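Long-range contacts in putative pyridoxal phosphate-dependent transferase (Clostridium difficile, PDB 4DGT), which belongs to the class I and II aminotransferase family and binds pyridoxal-5'-phosphate: residues 209-214 with 297-302; 303-308 with 378-383; 315-320 with 330-335; 354-359 with 366-371. All coordinates share one frame; numbering follows the deposited sequence. Where two conformers were deposited one is given.

Contact 1. Residues 209-214 with 297-302; sequences IILKKH and EYLESN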
loop_
_atom_site.group_PDB
_atom_site.type_symbol
_atom_site.label_atom_id
_atom_site.label_comp_id
_atom_site.label_asym_id
_atom_site.label_seq_id
_atom_site.Cartn_x
_atom_site.Cartn_y
_atom_site.Cartn_z
ATOM N N ILE A 209 -15.050 16.816 -7.814
ATOM C CA ILE A 209 -14.683 17.493 -9.065
ATOM C C ILE A 209 -15.980 17.616 -9.829
ATOM O O ILE A 209 -16.366 16.783 -10.645
ATOM C CB ILE A 209 -13.624 16.737 -9.844
ATOM C CG1 ILE A 209 -12.371 16.551 -8.956
ATOM C CG2 ILE A 209 -13.322 17.537 -11.107
ATOM C CD1 ILE A 209 -11.270 15.604 -9.435
ATOM N N ILE A 210 -16.713 18.677 -9.479
ATOM C CA ILE A 210 -18.100 18.885 -9.913
ATOM C C ILE A 210 -18.196 20.322 -10.427
ATOM O O ILE A 210 -17.791 21.274 -9.750
ATOM C CB ILE A 210 -19.117 18.701 -8.744
ATOM C CG1 ILE A 210 -18.940 17.359 -8.015
ATOM C CG2 ILE A 210 -20.555 18.924 -9.278
ATOM C CD1 ILE A 210 -19.335 16.129 -8.813
ATOM N N LEU A 211 -18.774 20.475 -11.616
ATOM C CA LEU A 211 -18.823 21.791 -12.249
ATOM C C LEU A 211 -20.063 22.579 -11.839
ATOM O O LEU A 211 -20.909 22.075 -11.142
ATOM C CB LEU A 211 -18.664 21.658 -13.746
ATOM C CG LEU A 211 -17.264 21.213 -14.274
ATOM C CD1 LEU A 211 -16.127 21.923 -13.588
ATOM C CD2 LEU A 211 -16.939 19.786 -14.061
ATOM N N LYS A 212 -20.098 23.842 -12.244
ATOM C CA LYS A 212 -21.238 24.724 -11.866
ATOM C C LYS A 212 -22.561 24.151 -12.365
ATOM O O LYS A 212 -22.665 23.549 -13.427
ATOM C CB LYS A 212 -21.079 26.160 -12.393
ATOM C CG LYS A 212 -20.037 26.892 -11.636
ATOM C CD LYS A 212 -19.620 28.201 -12.329
ATOM C CE LYS A 212 -18.137 28.518 -12.074
ATOM N NZ LYS A 212 -17.728 29.955 -11.910
ATOM N N LYS A 213 -23.568 24.340 -11.524
ATOM C CA LYS A 213 -24.930 23.870 -11.728
ATOM C C LYS A 213 -25.134 22.407 -11.470
ATOM O O LYS A 213 -26.208 21.886 -11.713
ATOM C CB LYS A 213 -25.457 24.196 -13.133
ATOM C CG LYS A 213 -25.325 25.675 -13.497
ATOM C CD LYS A 213 -26.168 25.997 -14.708
ATOM C CE LYS A 213 -25.703 25.318 -15.979
ATOM N NZ LYS A 213 -26.508 25.755 -17.188
ATOM N N HIS A 214 -24.089 21.712 -10.974
ATOM C CA HIS A 214 -24.234 20.301 -10.632
ATOM C C HIS A 214 -23.812 20.116 -9.212
ATOM O O HIS A 214 -23.069 20.935 -8.653
ATOM C CB HIS A 214 -23.405 19.415 -11.608
ATOM C CG HIS A 214 -23.884 19.562 -13.004
ATOM N ND1 HIS A 214 -24.956 18.856 -13.475
ATOM C CD2 HIS A 214 -23.511 20.436 -14.011
ATOM C CE1 HIS A 214 -25.236 19.297 -14.720
ATOM N NE2 HIS A 214 -24.369 20.250 -15.033
ATOM N N GLU A 297 -12.794 26.565 -10.607
ATOM C CA GLU A 297 -12.996 27.742 -11.528
ATOM C C GLU A 297 -12.052 27.677 -12.714
ATOM O O GLU A 297 -12.442 27.862 -13.853
ATOM C CB GLU A 297 -12.775 29.021 -10.721
ATOM C CG GLU A 297 -13.900 29.318 -9.758
ATOM C CD GLU A 297 -15.153 29.928 -10.419
ATOM O OE1 GLU A 297 -15.109 30.300 -11.615
ATOM O OE2 GLU A 297 -16.218 30.079 -9.728
ATOM N N TYR A 298 -10.792 27.309 -12.439
ATOM C CA TYR A 298 -9.833 27.177 -13.486
ATOM C C TYR A 298 -10.235 26.021 -14.460
ATOM O O TYR A 298 -10.156 26.130 -15.684
ATOM C CB TYR A 298 -8.454 26.951 -12.903
ATOM C CG TYR A 298 -7.320 27.152 -13.885
ATOM C CD1 TYR A 298 -6.762 28.410 -14.060
ATOM C CD2 TYR A 298 -6.815 26.097 -14.625
ATOM C CE1 TYR A 298 -5.722 28.619 -14.961
ATOM C CE2 TYR A 298 -5.799 26.280 -15.534
ATOM C CZ TYR A 298 -5.251 27.546 -15.719
ATOM O OH TYR A 298 -4.217 27.736 -16.637
ATOM N N LEU A 299 -10.649 24.892 -13.887
ATOM C CA LEU A 299 -11.040 23.756 -14.671
ATOM C C LEU A 299 -12.219 24.095 -15.583
ATOM O O LEU A 299 -12.235 23.762 -16.762
ATOM C CB LEU A 299 -11.436 22.592 -13.745
ATOM C CG LEU A 299 -12.009 21.349 -14.438
ATOM C CD1 LEU A 299 -10.977 20.677 -15.377
ATOM C CD2 LEU A 299 -12.534 20.363 -13.363
ATOM N N GLU A 300 -13.224 24.739 -15.016
ATOM C CA GLU A 300 -14.377 25.093 -15.845
ATOM C C GLU A 300 -14.013 26.007 -17.009
ATOM O O GLU A 300 -14.494 25.801 -18.134
ATOM C CB GLU A 300 -15.474 25.697 -15.032
ATOM C CG GLU A 300 -16.770 25.727 -15.865
ATOM C CD GLU A 300 -18.041 25.293 -15.133
ATOM O OE1 GLU A 300 -18.013 25.046 -13.883
ATOM O OE2 GLU A 300 -19.104 25.315 -15.821
ATOM N N SER A 301 -13.085 26.933 -16.745
ATOM C CA SER A 301 -12.586 27.755 -17.820
ATOM C C SER A 301 -11.891 26.938 -18.863
ATOM O O SER A 301 -12.059 27.177 -20.041
ATOM C CB SER A 301 -11.643 28.816 -17.199
ATOM O OG SER A 301 -11.139 29.640 -18.218
ATOM N N ASN A 302 -11.053 25.966 -18.446
ATOM C CA ASN A 302 -10.357 25.096 -19.441
ATOM C C ASN A 302 -11.391 24.309 -20.277
ATOM O O ASN A 302 -11.236 24.134 -21.467
ATOM C CB ASN A 302 -9.420 24.067 -18.811
ATOM C CG ASN A 302 -7.976 24.544 -18.569
ATOM O OD1 ASN A 302 -7.588 25.648 -18.901
ATOM N ND2 ASN A 302 -7.148 23.613 -18.059
HETATM O O HOH W 1 -21.148 23.627 -15.654
#
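K212 and L211 bring a type II beta turn, L211 to H214, against helix 289-313 in this fold of the class I and II aminotransferase family. Direct and water-mediated polar links hold the turn to the helix. The backbone N of K212 gives a nearly straight hydrogen bond to E300 OE1, 2.9 Å at 175°, received on the syn lone pair of that oxygen. E300 CG is anti to its own backbone N (chi1 -166°), which carries the carboxylate out from the helix to the start of the turn, where OE1 also lies 3.5 Å from L211 CB. Its other oxygen, OE2, takes a hydrogen from water 1, which also donates to K212 O, and forms a salt bridge with K321. K212 and E297 make the charged link: the lysine chain bends at chi3 and chi4 and crosses the glutamate at about a right angle. In the apolar part, L211 CD1 meets L299 CD2 at 3.9 Å. The same methyl of L299 touches I209 CG2 at 3.7 Å, and both I209 and L299 also pack on Y326. At the exposed end, K212 NZ sits 2.7 Å from both E297 OE1 and E297 OE2, on their syn sides and 28° out of the carboxylate plane.

Contact 2. Residues 303-308 with 378-383; sequences IDFAIK and MLEEAL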
loop_
_atom_site.group_PDB
_atom_site.type_symbol
_atom_site.label_atom_id
_atom_site.label_comp_id
_atom_site.label_asym_id
_atom_site.label_seq_id
_atom_site.Cartn_x
_atom_site.Cartn_y
_atom_site.Cartn_z
ATOM N N ILE A 303 -12.395 23.772 -19.605
ATOM C CA ILE A 303 -13.464 23.062 -20.303
ATOM C C ILE A 303 -14.154 23.902 -21.330
ATOM O O ILE A 303 -14.214 23.492 -22.501
ATOM C CB ILE A 303 -14.432 22.417 -19.304
ATOM C CG1 ILE A 303 -13.726 21.293 -18.591
ATOM C CG2 ILE A 303 -15.683 21.930 -20.064
ATOM C CD1 ILE A 303 -14.465 20.780 -17.327
ATOM N N ASP A 304 -14.553 25.111 -20.965
ATOM C CA ASP A 304 -15.203 25.959 -21.922
ATOM C C ASP A 304 -14.298 26.342 -23.079
ATOM O O ASP A 304 -14.729 26.408 -24.239
ATOM C CB ASP A 304 -15.767 27.180 -21.208
ATOM C CG ASP A 304 -16.969 26.836 -20.281
ATOM O OD1 ASP A 304 -17.677 25.805 -20.507
ATOM O OD2 ASP A 304 -17.143 27.641 -19.346
ATOM N N PHE A 305 -13.032 26.570 -22.795
ATOM C CA PHE A 305 -12.089 26.957 -23.818
ATOM C C PHE A 305 -11.935 25.780 -24.803
ATOM O O PHE A 305 -11.948 25.949 -26.016
ATOM C CB PHE A 305 -10.752 27.247 -23.162
ATOM C CG PHE A 305 -9.644 27.292 -24.129
ATOM C CD1 PHE A 305 -9.457 28.393 -24.899
ATOM C CD2 PHE A 305 -8.779 26.245 -24.262
ATOM C CE1 PHE A 305 -8.437 28.445 -25.825
ATOM C CE2 PHE A 305 -7.743 26.295 -25.159
ATOM C CZ PHE A 305 -7.594 27.376 -25.962
ATOM N N ALA A 306 -11.841 24.567 -24.270
ATOM C CA ALA A 306 -11.559 23.376 -25.083
ATOM C C ALA A 306 -12.737 23.081 -25.987
ATOM O O ALA A 306 -12.574 22.717 -27.144
ATOM C CB ALA A 306 -11.208 22.179 -24.160
ATOM N N ILE A 307 -13.931 23.216 -25.432
ATOM C CA ILE A 307 -15.164 22.918 -26.227
ATOM C C ILE A 307 -15.325 23.939 -27.334
ATOM O O ILE A 307 -15.602 23.567 -28.468
ATOM C CB ILE A 307 -16.377 22.830 -25.302
ATOM C CG1 ILE A 307 -16.286 21.536 -24.489
ATOM C CG2 ILE A 307 -17.689 22.844 -26.129
ATOM C CD1 ILE A 307 -17.328 21.314 -23.410
ATOM N N LYS A 308 -15.020 25.195 -27.023
ATOM C CA LYS A 308 -15.115 26.251 -28.043
ATOM C C LYS A 308 -14.087 26.023 -29.129
ATOM O O LYS A 308 -14.377 26.146 -30.315
ATOM C CB LYS A 308 -14.914 27.626 -27.401
ATOM C CG LYS A 308 -15.149 28.806 -28.315
ATOM C CD LYS A 308 -15.095 30.089 -27.458
ATOM C CE LYS A 308 -15.134 31.368 -28.296
ATOM N NZ LYS A 308 -16.233 31.406 -29.282
ATOM N N MET A 378 -0.674 24.235 -21.788
ATOM C CA MET A 378 -0.534 22.804 -22.132
ATOM C C MET A 378 -1.800 22.285 -22.861
ATOM O O MET A 378 -1.715 21.500 -23.800
ATOM C CB MET A 378 -0.217 21.971 -20.868
ATOM C CG MET A 378 0.010 20.512 -21.155
ATOM S SD MET A 378 0.589 19.794 -19.636
ATOM C CE MET A 378 0.412 18.100 -20.097
ATOM N N LEU A 379 -2.955 22.706 -22.376
ATOM C CA LEU A 379 -4.235 22.396 -23.040
ATOM C C LEU A 379 -4.310 22.928 -24.443
ATOM O O LEU A 379 -4.637 22.201 -25.393
ATOM C CB LEU A 379 -5.399 22.852 -22.192
ATOM C CG LEU A 379 -6.749 22.606 -22.855
ATOM C CD1 LEU A 379 -6.955 21.126 -23.192
ATOM C CD2 LEU A 379 -7.793 23.136 -21.873
ATOM N N GLU A 380 -3.927 24.163 -24.622
ATOM C CA GLU A 380 -3.865 24.674 -25.966
ATOM C C GLU A 380 -2.906 23.888 -26.859
ATOM O O GLU A 380 -3.271 23.557 -28.024
ATOM C CB GLU A 380 -3.417 26.118 -25.902
ATOM C CG GLU A 380 -3.796 26.937 -27.070
ATOM C CD GLU A 380 -3.294 28.319 -26.783
ATOM O OE1 GLU A 380 -4.009 29.068 -26.035
ATOM O OE2 GLU A 380 -2.081 28.526 -27.127
ATOM N N GLU A 381 -1.704 23.542 -26.355
ATOM C CA GLU A 381 -0.766 22.772 -27.165
ATOM C C GLU A 381 -1.376 21.436 -27.554
ATOM O O GLU A 381 -1.282 21.035 -28.673
ATOM C CB GLU A 381 0.583 22.583 -26.457
ATOM C CG GLU A 381 1.485 21.677 -27.251
ATOM C CD GLU A 381 2.943 21.872 -27.101
ATOM O OE1 GLU A 381 3.407 22.726 -26.280
ATOM O OE2 GLU A 381 3.624 21.152 -27.895
ATOM N N ALA A 382 -2.053 20.796 -26.617
ATOM C CA ALA A 382 -2.759 19.525 -26.891
ATOM C C ALA A 382 -3.787 19.658 -27.994
ATOM O O ALA A 382 -3.846 18.836 -28.922
ATOM C CB ALA A 382 -3.377 18.976 -25.614
ATOM N N LEU A 383 -4.596 20.699 -27.930
ATOM C CA LEU A 383 -5.651 20.906 -28.930
ATOM C C LEU A 383 -5.089 21.221 -30.293
ATOM O O LEU A 383 -5.572 20.726 -31.324
ATOM C CB LEU A 383 -6.621 22.003 -28.453
ATOM C CG LEU A 383 -7.454 21.639 -27.248
ATOM C CD1 LEU A 383 -8.065 22.937 -26.683
ATOM C CD2 LEU A 383 -8.538 20.639 -27.622
#
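F305 reaches from helix 289-313 to L379 and L383 of helix 376-390; the F305 side chain and each leucine slide past each other in opposite directions. With CG anti to the backbone N (chi1 164°), the ring is carried toward helix 376-390. L379 CD2 comes to the ring edge, near its plane, 4.0 Å from F305 CD2. L383 CD1 approaches obliquely and is 3.7 Å from F305 CE2. E380 crosses the phenylalanine at about a right angle; its CG and OE1 each lie 4.0 Å from F305 CZ, with ring and carboxylate planes 48° apart. Next along the helix, at A306, the same two leucines make further contacts: L383 CD1 is 3.9 Å from A306 CA, and L379 CD2 is 4.2 Å from A306 CB. The two short helix segments run nearly parallel, crossing at -19° with their axes 10.8 Å apart. R376, at the start of helix 376-390, adds a cation-pi interaction with the F305 ring. No hydrogen bond joins 303-308 to 378-383, so the hold between these two segments rests essentially on apolar contact.

Contact 3. Residues 315-320 with 330-335; sequences PKLKVR and VDFSAL. With MG (magnesium ion), chain D.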
loop_
_atom_site.group_PDB
_atom_site.type_symbol
_atom_site.label_atom_id
_atom_site.label_comp_id
_atom_site.label_asym_id
_atom_site.label_seq_id
_atom_site.Cartn_x
_atom_site.Cartn_y
_atom_site.Cartn_z
ATOM N N PRO A 315 -14.540 20.859 -36.235
ATOM C CA PRO A 315 -16.010 20.742 -36.162
ATOM C C PRO A 315 -16.587 19.366 -36.480
ATOM O O PRO A 315 -17.750 19.124 -36.164
ATOM C CB PRO A 315 -16.489 21.757 -37.201
ATOM C CG PRO A 315 -15.338 21.863 -38.154
ATOM C CD PRO A 315 -14.115 21.730 -37.345
ATOM N N LYS A 316 -15.790 18.462 -37.039
ATOM C CA LYS A 316 -16.232 17.071 -37.246
ATOM C C LYS A 316 -16.283 16.314 -35.929
ATOM O O LYS A 316 -17.053 15.333 -35.806
ATOM C CB LYS A 316 -15.346 16.354 -38.252
ATOM C CG LYS A 316 -15.472 16.964 -39.666
ATOM C CD LYS A 316 -14.910 16.043 -40.708
ATOM C CE LYS A 316 -14.744 16.752 -42.059
ATOM N NZ LYS A 316 -14.030 15.794 -42.981
ATOM N N LEU A 317 -15.557 16.787 -34.922
ATOM C CA LEU A 317 -15.601 16.151 -33.590
ATOM C C LEU A 317 -16.861 16.541 -32.859
ATOM O O LEU A 317 -17.420 17.608 -33.098
ATOM C CB LEU A 317 -14.380 16.497 -32.765
ATOM C CG LEU A 317 -13.023 16.199 -33.449
ATOM C CD1 LEU A 317 -11.874 16.485 -32.485
ATOM C CD2 LEU A 317 -12.845 14.807 -34.079
ATOM N N LYS A 318 -17.320 15.702 -31.952
ATOM C CA LYS A 318 -18.470 16.005 -31.115
ATOM C C LYS A 318 -18.082 15.819 -29.652
ATOM O O LYS A 318 -17.409 14.851 -29.296
ATOM C CB LYS A 318 -19.656 15.112 -31.443
ATOM C CG LYS A 318 -20.169 15.205 -32.874
ATOM C CD LYS A 318 -21.183 14.095 -33.119
ATOM C CE LYS A 318 -22.500 14.293 -32.383
ATOM N NZ LYS A 318 -23.418 13.117 -32.409
ATOM N N VAL A 319 -18.485 16.783 -28.822
ATOM C CA VAL A 319 -18.133 16.809 -27.406
ATOM C C VAL A 319 -19.314 17.429 -26.647
ATOM O O VAL A 319 -19.999 18.358 -27.144
ATOM C CB VAL A 319 -16.836 17.554 -27.121
ATOM C CG1 VAL A 319 -16.930 18.995 -27.560
ATOM C CG2 VAL A 319 -16.465 17.404 -25.668
ATOM N N ARG A 320 -19.608 16.818 -25.516
ATOM C CA ARG A 320 -20.599 17.319 -24.536
ATOM C C ARG A 320 -19.861 17.735 -23.251
ATOM O O ARG A 320 -19.004 17.011 -22.761
ATOM C CB ARG A 320 -21.651 16.248 -24.210
ATOM C CG ARG A 320 -22.411 15.754 -25.434
ATOM C CD ARG A 320 -23.340 16.853 -25.969
ATOM N NE ARG A 320 -24.028 16.527 -27.232
ATOM C CZ ARG A 320 -23.615 16.865 -28.460
ATOM N NH1 ARG A 320 -22.503 17.576 -28.639
ATOM N NH2 ARG A 320 -24.340 16.509 -29.526
ATOM N N VAL A 330 -14.523 12.856 -26.113
ATOM C CA VAL A 330 -14.666 13.454 -27.451
ATOM C C VAL A 330 -14.851 12.388 -28.513
ATOM O O VAL A 330 -14.046 11.414 -28.569
ATOM C CB VAL A 330 -13.424 14.286 -27.815
ATOM C CG1 VAL A 330 -13.530 14.927 -29.221
ATOM C CG2 VAL A 330 -13.128 15.330 -26.753
ATOM N N ASP A 331 -15.927 12.563 -29.305
ATOM C CA ASP A 331 -16.311 11.606 -30.353
ATOM C C ASP A 331 -15.590 11.948 -31.633
ATOM O O ASP A 331 -15.863 13.015 -32.201
ATOM C CB ASP A 331 -17.823 11.673 -30.593
ATOM C CG ASP A 331 -18.323 10.607 -31.482
ATOM O OD1 ASP A 331 -17.566 9.813 -32.052
ATOM O OD2 ASP A 331 -19.571 10.610 -31.677
ATOM N N PHE A 332 -14.715 11.047 -32.113
ATOM C CA PHE A 332 -13.981 11.163 -33.339
ATOM C C PHE A 332 -14.566 10.297 -34.449
ATOM O O PHE A 332 -13.969 10.186 -35.501
ATOM C CB PHE A 332 -12.524 10.694 -33.140
ATOM C CG PHE A 332 -11.659 11.641 -32.391
ATOM C CD1 PHE A 332 -11.864 11.916 -31.051
ATOM C CD2 PHE A 332 -10.604 12.296 -33.034
ATOM C CE1 PHE A 332 -11.040 12.781 -30.370
ATOM C CE2 PHE A 332 -9.764 13.188 -32.355
ATOM C CZ PHE A 332 -9.981 13.418 -31.019
ATOM N N SER A 333 -15.750 9.731 -34.234
ATOM C CA SER A 333 -16.266 8.763 -35.210
ATOM C C SER A 333 -16.552 9.310 -36.574
ATOM O O SER A 333 -16.480 8.552 -37.537
ATOM C CB SER A 333 -17.498 8.026 -34.786
ATOM O OG SER A 333 -18.500 8.930 -34.324
ATOM N N ALA A 334 -16.825 10.611 -36.699
ATOM C CA ALA A 334 -17.106 11.202 -38.006
ATOM C C ALA A 334 -15.917 11.168 -38.953
ATOM O O ALA A 334 -16.087 11.334 -40.139
ATOM C CB ALA A 334 -17.572 12.627 -37.827
ATOM N N LEU A 335 -14.714 10.946 -38.423
ATOM C CA LEU A 335 -13.516 10.804 -39.235
ATOM C C LEU A 335 -13.494 9.506 -40.040
ATOM O O LEU A 335 -12.709 9.384 -40.974
ATOM C CB LEU A 335 -12.270 10.869 -38.338
ATOM C CG LEU A 335 -12.039 12.171 -37.533
ATOM C CD1 LEU A 335 -10.618 12.206 -36.904
ATOM C CD2 LEU A 335 -12.338 13.407 -38.375
HETATM MG MG MG D . -19.358 20.295 -34.884
HETATM O O HOH W 2 -17.110 12.822 -34.635
HETATM O O HOH W 3 -17.917 20.220 -33.241
HETATM O O HOH W 4 -19.913 18.230 -34.784
HETATM O O HOH W 5 -18.880 22.552 -34.870
HETATM O O HOH W 6 -20.305 20.314 -36.772
HETATM O O HOH W 7 -20.737 21.004 -33.630
#
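D331 O is gripped by two donors: K318 N, at 3.1 Å, and water 2. The same water donates to K316 O and accepts from A334 N, tying the backbone before strand 318-319 to the 3-10 segment 333-335. The return bond, D331 N to K318 O, is shorter at 2.7 Å. K318 and D331 thus form an antiparallel hydrogen-bonded pair; their side chains lie side by side and point the same way, with CB atoms 4.0 Å apart. D331 also shapes its own strand end: its OD1 accepts from S333 N in an Asx turn and from S333 OG, both from the same face of the carboxylate plane. The K318-D331 pair belongs to the beta hairpin of strands 318-319 and 327-331, at one margin of the four-stranded antiparallel sheet. On the buried side, L317 crosses the F332 ring with CD2 over one face, a CH-pi contact 3.9 Å from the centroid and offset toward F332 CD2. With CG anti to the carbonyl carbon (chi1 -54°), L317 carries both its methyls to that ring. Separately, L317 CB meets V330 CG1 at 4.0 Å. Helix 376-390 packs on this cluster, its I390 touching L317, F332 and L335. Beside P315 a magnesium ion is bound by P315 O at 2.4 Å and by five waters; two of these, waters 3 and 4, donate to L317 O.

Contact 4. Residues 354-359 with 366-371; sequences LNQGNS and GYQRIN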
loop_
_atom_site.group_PDB
_atom_site.type_symbol
_atom_site.label_atom_id
_atom_site.label_comp_id
_atom_site.label_asym_id
_atom_site.label_seq_id
_atom_site.Cartn_x
_atom_site.Cartn_y
_atom_site.Cartn_z
ATOM N N LEU A 354 -3.699 10.517 -25.738
ATOM C CA LEU A 354 -5.038 10.582 -25.153
ATOM C C LEU A 354 -5.402 9.169 -24.763
ATOM O O LEU A 354 -4.765 8.237 -25.239
ATOM C CB LEU A 354 -6.040 11.042 -26.170
ATOM C CG LEU A 354 -5.743 12.267 -27.038
ATOM C CD1 LEU A 354 -6.899 12.653 -27.938
ATOM C CD2 LEU A 354 -5.314 13.366 -26.088
ATOM N N ASN A 355 -6.399 8.976 -23.905
ATOM C CA ASN A 355 -6.820 7.613 -23.582
ATOM C C ASN A 355 -7.780 7.116 -24.689
ATOM O O ASN A 355 -8.780 7.706 -24.930
ATOM C CB ASN A 355 -7.530 7.501 -22.227
ATOM C CG ASN A 355 -6.590 7.543 -21.041
ATOM O OD1 ASN A 355 -6.229 6.526 -20.470
ATOM N ND2 ASN A 355 -6.287 8.709 -20.608
ATOM N N GLN A 356 -7.462 6.005 -25.297
ATOM C CA GLN A 356 -8.302 5.420 -26.324
ATOM C C GLN A 356 -9.663 5.031 -25.766
ATOM O O GLN A 356 -9.762 4.383 -24.710
ATOM C CB GLN A 356 -7.535 4.212 -26.866
ATOM C CG GLN A 356 -6.150 4.647 -27.402
ATOM C CD GLN A 356 -6.218 5.843 -28.424
ATOM O OE1 GLN A 356 -6.952 5.714 -29.414
ATOM N NE2 GLN A 356 -5.434 7.006 -28.202
ATOM N N GLY A 357 -10.733 5.457 -26.435
ATOM C CA GLY A 357 -12.083 5.205 -25.976
ATOM C C GLY A 357 -12.428 3.710 -25.798
ATOM O O GLY A 357 -13.164 3.302 -24.863
ATOM N N ASN A 358 -11.895 2.897 -26.663
ATOM C CA ASN A 358 -12.196 1.473 -26.639
ATOM C C ASN A 358 -11.709 0.773 -25.384
ATOM O O ASN A 358 -12.284 -0.256 -24.962
ATOM C CB ASN A 358 -11.785 0.798 -27.971
ATOM C CG ASN A 358 -10.289 0.648 -28.205
ATOM O OD1 ASN A 358 -9.453 1.197 -27.525
ATOM N ND2 ASN A 358 -9.953 -0.150 -29.214
ATOM N N SER A 359 -10.727 1.381 -24.736
ATOM C CA SER A 359 -10.200 0.869 -23.488
ATOM C C SER A 359 -11.250 0.855 -22.361
ATOM O O SER A 359 -11.103 0.057 -21.410
ATOM C CB SER A 359 -8.914 1.616 -23.135
ATOM O OG SER A 359 -9.319 2.802 -22.568
ATOM N N GLY A 366 -14.517 4.837 -31.090
ATOM C CA GLY A 366 -14.627 6.128 -31.795
ATOM C C GLY A 366 -14.313 7.297 -30.905
ATOM O O GLY A 366 -14.187 8.431 -31.372
ATOM N N TYR A 367 -14.236 7.090 -29.607
ATOM C CA TYR A 367 -13.985 8.159 -28.650
ATOM C C TYR A 367 -12.518 8.221 -28.199
ATOM O O TYR A 367 -11.778 7.215 -28.343
ATOM C CB TYR A 367 -14.876 8.015 -27.378
ATOM C CG TYR A 367 -16.325 8.422 -27.567
ATOM C CD1 TYR A 367 -17.247 7.554 -28.129
ATOM C CD2 TYR A 367 -16.753 9.667 -27.176
ATOM C CE1 TYR A 367 -18.581 7.955 -28.290
ATOM C CE2 TYR A 367 -18.055 10.058 -27.321
ATOM C CZ TYR A 367 -18.941 9.234 -27.877
ATOM O OH TYR A 367 -20.241 9.746 -27.969
ATOM N N GLN A 368 -12.124 9.375 -27.658
ATOM C CA GLN A 368 -10.893 9.553 -26.938
ATOM C C GLN A 368 -11.174 10.404 -25.684
ATOM O O GLN A 368 -12.095 11.291 -25.706
ATOM C CB GLN A 368 -9.864 10.294 -27.809
ATOM C CG GLN A 368 -9.561 9.662 -29.168
ATOM C CD GLN A 368 -8.632 8.462 -29.037
ATOM O OE1 GLN A 368 -7.649 8.513 -28.294
ATOM N NE2 GLN A 368 -8.895 7.395 -29.767
ATOM N N ARG A 369 -10.440 10.122 -24.601
ATOM C CA ARG A 369 -10.590 10.854 -23.340
ATOM C C ARG A 369 -9.361 11.780 -23.188
ATOM O O ARG A 369 -8.209 11.301 -23.305
ATOM C CB ARG A 369 -10.655 9.930 -22.164
ATOM C CG ARG A 369 -11.190 10.604 -20.922
ATOM C CD ARG A 369 -11.023 9.716 -19.715
ATOM N NE ARG A 369 -9.637 9.628 -19.301
ATOM C CZ ARG A 369 -9.214 8.833 -18.350
ATOM N NH1 ARG A 369 -10.055 8.096 -17.641
ATOM N NH2 ARG A 369 -7.926 8.834 -18.053
ATOM N N ILE A 370 -9.601 13.064 -22.881
ATOM C CA ILE A 370 -8.562 14.068 -22.741
ATOM C C ILE A 370 -8.576 14.623 -21.309
ATOM O O ILE A 370 -9.663 15.002 -20.761
ATOM C CB ILE A 370 -8.782 15.273 -23.674
ATOM C CG1 ILE A 370 -9.141 14.773 -25.079
ATOM C CG2 ILE A 370 -7.515 16.147 -23.718
ATOM C CD1 ILE A 370 -9.361 15.882 -26.088
ATOM N N ASN A 371 -7.414 14.671 -20.664
ATOM C CA ASN A 371 -7.284 15.180 -19.297
ATOM C C ASN A 371 -7.078 16.686 -19.307
ATOM O O ASN A 371 -6.053 17.148 -19.799
ATOM C CB ASN A 371 -6.076 14.474 -18.662
ATOM C CG ASN A 371 -5.809 14.879 -17.228
ATOM O OD1 ASN A 371 -6.154 15.962 -16.766
ATOM N ND2 ASN A 371 -5.079 14.019 -16.533
HETATM O O HOH W 8 -7.736 11.445 -20.276
#
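N355 and R369 exchange two backbone hydrogen bonds, N355 N to R369 O at 3.0 Å and R369 N to N355 O at 2.9 Å, as the hydrogen-bonded pair of a beta hairpin. Next to them, Q368 NE2 donates to Q356 OE1 in an unusually short bond, 2.6 Å, of strained geometry: the donor stands well above the carbonyl plane of Q356, and the two amides are turned 49° apart, so their exact placement is doubtful. Both glutamine chains bend at chi2 and lie side by side. G357 N, entering a 3-10 segment, gives a bent hydrogen bond to Y367 O, 2.8 Å, just past the paired strands. On the face of N355 and R369 the side chains run together, with ND2 and NH2 3.0 Å apart as two donors that do not bond. Water 8 accepts from R369 NE, at the guanidinium edge. R369 NH1 donates to N175 OD1 and NH2 to W38 O. Packing completes the contact: L354 CD1 lies 3.8 Å from Q368 CB, and L354 CD2 lies 4.2 Å from I370 CG1. Strand 327-331 flanks strand 367-371, helix 339-350 covers Q356 and Q368, and helix 376-390 sets I386 against L354 and I370.

In the fold
Contacts 1 and 2 use successive parts of helix 289-313 and touch, N302 CB lying 3.6 Å from L379 CD2. That helix leads on to strand 318-319, and contact 2 meets contact 3 where I307 CG1 packs 4.0 Å from V319 CG1. Contacts 3 and 4 belong to one antiparallel sheet: strands 327-331 and 367-371 are neighbours, with V330 N 2.9 Å from Q368 O and F332 N 2.8 Å from G366 O, both probable hydrogen bonds. Contacts 1 and 4 do not touch; pyridoxal-5'-phosphate lies about 5 Å from the side chain of R369 in contact 4 and about 9 Å from that of I209 in contact 1.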